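PDB 5LO9: cytochrome C from Marichromatium purpuratum 984, which probably oxidises thiosulfate to tetrathionate, and may run the reverse reaction, as a TsdBA fusion that passes electrons through its bound c-type hemes. Local coordinates for residues A472-V485 with Y500-G514. Residues are numbered along the deposited sequence; the frame is centred on the assembly and turned at random.
Sequences AHERPQDPRFDGSV and YGEPLGVDGAVLGQG. With EDO (1,2-ethanediol), chain Y.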
loop_
_atom_site.group_PDB
_atom_site.type_symbol
_atom_site.label_atom_id
_atom_site.label_comp_id
_atom_site.label_asym_id
_atom_site.label_seq_id
_atom_site.Cartn_x
_atom_site.Cartn_y
_atom_site.Cartn_z
ATOM N N ALA A 472 33.713 1.635 -9.844
ATOM C CA ALA A 472 34.660 2.694 -10.114
ATOM C C ALA A 472 34.737 2.997 -11.598
ATOM O O ALA A 472 35.644 3.693 -12.040
ATOM C CB ALA A 472 36.018 2.323 -9.537
ATOM N N HIS A 473 33.752 2.557 -12.348
ATOM C CA HIS A 473 33.633 2.806 -13.775
ATOM C C HIS A 473 32.593 3.893 -14.026
ATOM O O HIS A 473 31.704 4.138 -13.205
ATOM C CB HIS A 473 33.196 1.532 -14.511
ATOM C CG HIS A 473 34.222 0.444 -14.542
ATOM N ND1 HIS A 473 34.425 -0.428 -13.493
ATOM C CD2 HIS A 473 35.073 0.059 -15.518
ATOM C CE1 HIS A 473 35.378 -1.287 -13.812
ATOM N NE2 HIS A 473 35.786 -1.015 -15.037
ATOM N N GLU A 474 32.683 4.538 -15.183
ATOM C CA GLU A 474 31.619 5.496 -15.464
ATOM C C GLU A 474 30.344 4.761 -15.818
ATOM O O GLU A 474 30.357 3.616 -16.285
ATOM C CB GLU A 474 31.983 6.455 -16.607
ATOM C CG GLU A 474 32.874 7.613 -16.192
ATOM C CD GLU A 474 32.199 8.628 -15.246
ATOM O OE1 GLU A 474 30.950 8.652 -15.149
ATOM O OE2 GLU A 474 32.934 9.391 -14.580
ATOM N N ARG A 475 29.240 5.456 -15.622
ATOM C CA ARG A 475 27.875 4.999 -15.901
ATOM C C ARG A 475 27.064 6.272 -16.038
ATOM O O ARG A 475 27.605 7.351 -15.766
ATOM C CB ARG A 475 27.324 4.138 -14.763
ATOM C CG ARG A 475 27.280 4.907 -13.418
ATOM C CD ARG A 475 26.802 4.058 -12.259
ATOM N NE ARG A 475 27.766 2.997 -11.949
ATOM C CZ ARG A 475 27.701 1.759 -12.428
ATOM N NH1 ARG A 475 26.718 1.392 -13.255
ATOM N NH2 ARG A 475 28.626 0.890 -12.072
ATOM N N PRO A 476 25.779 6.206 -16.381
ATOM C CA PRO A 476 25.021 7.441 -16.616
ATOM C C PRO A 476 25.002 8.364 -15.413
ATOM O O PRO A 476 25.036 7.944 -14.253
ATOM C CB PRO A 476 23.625 6.938 -16.953
ATOM C CG PRO A 476 23.864 5.578 -17.559
ATOM C CD PRO A 476 24.989 5.017 -16.720
ATOM N N GLN A 477 24.985 9.651 -15.725
ATOM C CA GLN A 477 25.065 10.683 -14.704
ATOM C C GLN A 477 23.939 10.581 -13.664
ATOM O O GLN A 477 22.827 10.087 -13.929
ATOM C CB GLN A 477 25.010 12.042 -15.383
ATOM C CG GLN A 477 25.113 13.217 -14.451
ATOM C CD GLN A 477 26.424 13.305 -13.777
ATOM O OE1 GLN A 477 26.564 12.968 -12.603
ATOM N NE2 GLN A 477 27.425 13.761 -14.528
ATOM N N ASP A 478 24.231 11.102 -12.480
ATOM C CA ASP A 478 23.214 11.246 -11.447
ATOM C C ASP A 478 22.088 12.147 -11.944
ATOM O O ASP A 478 22.363 13.229 -12.489
ATOM C CB ASP A 478 23.841 11.825 -10.192
ATOM C CG ASP A 478 22.968 11.673 -8.987
ATOM O OD1 ASP A 478 21.742 11.799 -9.154
ATOM O OD2 ASP A 478 23.518 11.446 -7.877
ATOM N N PRO A 479 20.821 11.728 -11.832
ATOM C CA PRO A 479 19.706 12.629 -12.206
ATOM C C PRO A 479 19.651 13.918 -11.407
ATOM O O PRO A 479 19.055 14.881 -11.890
ATOM C CB PRO A 479 18.467 11.770 -11.949
ATOM C CG PRO A 479 18.956 10.373 -12.133
ATOM C CD PRO A 479 20.350 10.356 -11.581
ATOM N N ARG A 480 20.262 13.962 -10.220
ATOM C CA ARG A 480 20.388 15.138 -9.370
ATOM C C ARG A 480 21.588 15.994 -9.739
ATOM O O ARG A 480 21.898 16.962 -9.031
ATOM C CB ARG A 480 20.510 14.695 -7.907
ATOM C CG ARG A 480 19.327 13.836 -7.452
ATOM C CD ARG A 480 19.602 13.069 -6.172
ATOM N NE ARG A 480 20.684 12.106 -6.289
ATOM C CZ ARG A 480 21.110 11.340 -5.294
ATOM N NH1 ARG A 480 20.540 11.399 -4.096
ATOM N NH2 ARG A 480 22.123 10.518 -5.498
ATOM N N PHE A 481 22.308 15.622 -10.792
ATOM C CA PHE A 481 23.464 16.394 -11.227
ATOM C C PHE A 481 23.101 17.863 -11.356
ATOM O O PHE A 481 22.085 18.227 -11.950
ATOM C CB PHE A 481 23.998 15.846 -12.566
ATOM C CG PHE A 481 25.314 16.442 -13.008
ATOM C CD1 PHE A 481 26.447 16.349 -12.193
ATOM C CD2 PHE A 481 25.444 17.021 -14.257
ATOM C CE1 PHE A 481 27.668 16.880 -12.594
ATOM C CE2 PHE A 481 26.666 17.529 -14.657
ATOM C CZ PHE A 481 27.771 17.446 -13.824
ATOM N N ASP A 482 23.989 18.705 -10.847
ATOM C CA ASP A 482 23.804 20.146 -10.831
ATOM C C ASP A 482 24.629 20.872 -11.898
ATOM O O ASP A 482 24.398 22.058 -12.136
ATOM C CB ASP A 482 24.205 20.628 -9.432
ATOM C CG ASP A 482 24.963 21.916 -9.441
ATOM O OD1 ASP A 482 24.298 22.962 -9.213
ATOM O OD2 ASP A 482 26.204 21.879 -9.644
ATOM N N GLY A 483 25.426 20.145 -12.681
ATOM C CA GLY A 483 26.404 20.720 -13.545
ATOM C C GLY A 483 27.841 20.599 -13.034
ATOM O O GLY A 483 28.764 20.468 -13.858
ATOM N N SER A 484 28.047 20.578 -11.710
ATOM C CA SER A 484 29.366 20.412 -11.105
ATOM C C SER A 484 29.480 19.073 -10.387
ATOM O O SER A 484 28.702 18.784 -9.483
ATOM C CB SER A 484 29.657 21.523 -10.098
ATOM O OG SER A 484 30.595 21.086 -9.120
ATOM N N VAL A 485 30.522 18.311 -10.712
ATOM C CA VAL A 485 30.769 17.040 -10.032
ATOM C C VAL A 485 31.050 17.247 -8.542
ATOM O O VAL A 485 30.473 16.556 -7.696
ATOM C CB VAL A 485 31.906 16.288 -10.732
ATOM C CG1 VAL A 485 32.355 15.085 -9.923
ATOM C CG2 VAL A 485 31.447 15.851 -12.112
ATOM N N TYR A 500 31.696 8.331 -6.331
ATOM C CA TYR A 500 31.341 9.474 -7.160
ATOM C C TYR A 500 32.177 10.669 -6.730
ATOM O O TYR A 500 32.262 10.985 -5.537
ATOM C CB TYR A 500 29.840 9.768 -7.031
ATOM C CG TYR A 500 29.318 10.851 -7.944
ATOM C CD1 TYR A 500 28.667 10.522 -9.132
ATOM C CD2 TYR A 500 29.492 12.202 -7.646
ATOM C CE1 TYR A 500 28.168 11.524 -10.000
ATOM C CE2 TYR A 500 28.987 13.213 -8.498
ATOM C CZ TYR A 500 28.330 12.868 -9.672
ATOM O OH TYR A 500 27.849 13.845 -10.531
ATOM N N GLY A 501 32.834 11.304 -7.701
ATOM C CA GLY A 501 33.675 12.444 -7.443
ATOM C C GLY A 501 35.136 12.135 -7.180
ATOM O O GLY A 501 35.982 13.024 -7.359
ATOM N N GLU A 502 35.447 10.920 -6.714
ATOM C CA GLU A 502 36.834 10.523 -6.490
ATOM C C GLU A 502 37.596 10.468 -7.825
ATOM O O GLU A 502 37.009 10.202 -8.888
ATOM C CB GLU A 502 36.919 9.150 -5.815
ATOM C CG GLU A 502 36.199 9.023 -4.480
ATOM C CD GLU A 502 36.791 9.882 -3.383
ATOM O OE1 GLU A 502 37.980 10.271 -3.492
ATOM O OE2 GLU A 502 36.040 10.183 -2.421
ATOM N N PRO A 503 39.057 10.734 -7.794
ATOM C CA PRO A 503 39.841 10.803 -9.040
ATOM C C PRO A 503 40.351 9.436 -9.492
ATOM O O PRO A 503 41.553 9.184 -9.530
ATOM C CB PRO A 503 40.983 11.744 -8.646
ATOM C CG PRO A 503 41.202 11.466 -7.259
ATOM C CD PRO A 503 39.897 11.049 -6.629
ATOM N N LEU A 504 39.411 8.544 -9.834
ATOM C CA LEU A 504 39.712 7.147 -10.144
ATOM C C LEU A 504 39.361 6.762 -11.566
ATOM O O LEU A 504 39.351 5.562 -11.873
ATOM C CB LEU A 504 38.964 6.209 -9.204
ATOM C CG LEU A 504 39.155 6.487 -7.718
ATOM C CD1 LEU A 504 38.136 5.730 -6.869
ATOM C CD2 LEU A 504 40.545 6.073 -7.354
ATOM N N GLY A 505 39.116 7.737 -12.441
ATOM C CA GLY A 505 38.738 7.476 -13.815
ATOM C C GLY A 505 39.950 7.327 -14.715
ATOM O O GLY A 505 41.075 7.080 -14.265
ATOM N N VAL A 506 39.701 7.479 -16.019
ATOM C CA VAL A 506 40.773 7.416 -17.009
ATOM C C VAL A 506 41.757 8.548 -16.772
ATOM O O VAL A 506 41.368 9.723 -16.711
ATOM C CB VAL A 506 40.202 7.474 -18.432
ATOM C CG1 VAL A 506 41.345 7.607 -19.457
ATOM C CG2 VAL A 506 39.367 6.252 -18.689
ATOM N N ASP A 507 43.043 8.192 -16.636
ATOM C CA ASP A 507 44.121 9.157 -16.374
ATOM C C ASP A 507 43.789 10.021 -15.155
ATOM O O ASP A 507 44.142 11.209 -15.068
ATOM C CB ASP A 507 44.420 9.992 -17.626
ATOM C CG ASP A 507 45.083 9.145 -18.733
ATOM O OD1 ASP A 507 46.085 8.462 -18.402
ATOM O OD2 ASP A 507 44.604 9.122 -19.904
ATOM N N GLY A 508 43.121 9.377 -14.191
ATOM C CA GLY A 508 42.754 9.970 -12.921
ATOM C C GLY A 508 41.728 11.070 -12.969
ATOM O O GLY A 508 41.623 11.822 -11.999
ATOM N N ALA A 509 40.930 11.159 -14.037
ATOM C CA ALA A 509 39.799 12.088 -14.041
ATOM C C ALA A 509 38.804 11.708 -12.957
ATOM O O ALA A 509 38.672 10.533 -12.585
ATOM C CB ALA A 509 39.061 12.090 -15.383
ATOM N N VAL A 510 38.075 12.709 -12.462
ATOM C CA VAL A 510 37.092 12.420 -11.429
ATOM C C VAL A 510 35.976 11.571 -12.009
ATOM O O VAL A 510 35.555 11.750 -13.165
ATOM C CB VAL A 510 36.538 13.693 -10.774
ATOM C CG1 VAL A 510 37.684 14.471 -10.218
ATOM C CG2 VAL A 510 35.717 14.502 -11.767
ATOM N N LEU A 511 35.538 10.604 -11.209
ATOM C CA LEU A 511 34.368 9.817 -11.538
ATOM C C LEU A 511 33.132 10.674 -11.365
ATOM O O LEU A 511 33.042 11.502 -10.449
ATOM C CB LEU A 511 34.269 8.589 -10.624
ATOM C CG LEU A 511 35.246 7.446 -10.866
ATOM C CD1 LEU A 511 35.228 6.372 -9.795
ATOM C CD2 LEU A 511 34.898 6.845 -12.214
ATOM N N GLY A 512 32.168 10.459 -12.239
ATOM C CA GLY A 512 30.871 11.086 -12.075
ATOM C C GLY A 512 30.551 12.050 -13.186
ATOM O O GLY A 512 29.749 12.964 -12.986
ATOM N N GLN A 513 31.132 11.804 -14.370
ATOM C CA GLN A 513 30.912 12.609 -15.561
ATOM C C GLN A 513 29.865 12.041 -16.501
ATOM O O GLN A 513 29.311 12.796 -17.313
ATOM C CB GLN A 513 32.224 12.742 -16.332
ATOM C CG GLN A 513 33.401 12.871 -15.401
ATOM C CD GLN A 513 34.363 13.938 -15.816
ATOM O OE1 GLN A 513 34.189 14.603 -16.844
ATOM N NE2 GLN A 513 35.387 14.130 -14.997
ATOM N N GLY A 514 29.555 10.759 -16.399
ATOM C CA GLY A 514 28.585 10.155 -17.302
ATOM C C GLY A 514 29.215 9.622 -18.574
ATOM O O GLY A 514 30.401 9.304 -18.640
HETATM C C1 EDO Y . 31.534 17.025 -16.242
HETATM O O1 EDO Y . 32.657 17.746 -16.750
HETATM C C2 EDO Y . 30.299 17.542 -16.967
HETATM O O2 EDO Y . 29.642 16.438 -17.594
HETATM O O HOH W 1 35.529 9.800 -15.163
#
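Two irregular loops flanking helix 485-492 meet here, and the carboxylate of E474 pins loop 500-514 through three consecutive backbone NH groups. OE2 of E474 accepts from G512 N at 2.7 Å and from Q513 N at 3.0 Å, both on its syn side, the second nearly straight (177°). E474 OE1 is met from above the carboxylate plane by G514 N at 2.8 Å and also accepts from W432 NE1. Shortening E474 to an alanine is likely to leave the NH groups of G512, Q513 and G514, and W432 NE1, without this acceptor. A water donates to both E474 OE2 and V510 O. Beside this, the Q477 chain starts with CG opposite the backbone N and then bends at chi2 (66°), which brings its amide to Y500 and G512. Y500 OH donates to Q477 OE1 at 2.6 Å, the amide and ring planes 72° apart; D478 N reaches the same oxygen from the opposite face. Q477 NE2 donates a hydrogen bond to G512 O at 2.9 Å while lying over one face of the F481 ring. V485 closes the far end, its CG1 3.9 Å from V510 CG2. Helix 485-492 links the two loops, Y500 and F481 both touching T488, while A472 and L504 rest on helix 391-401.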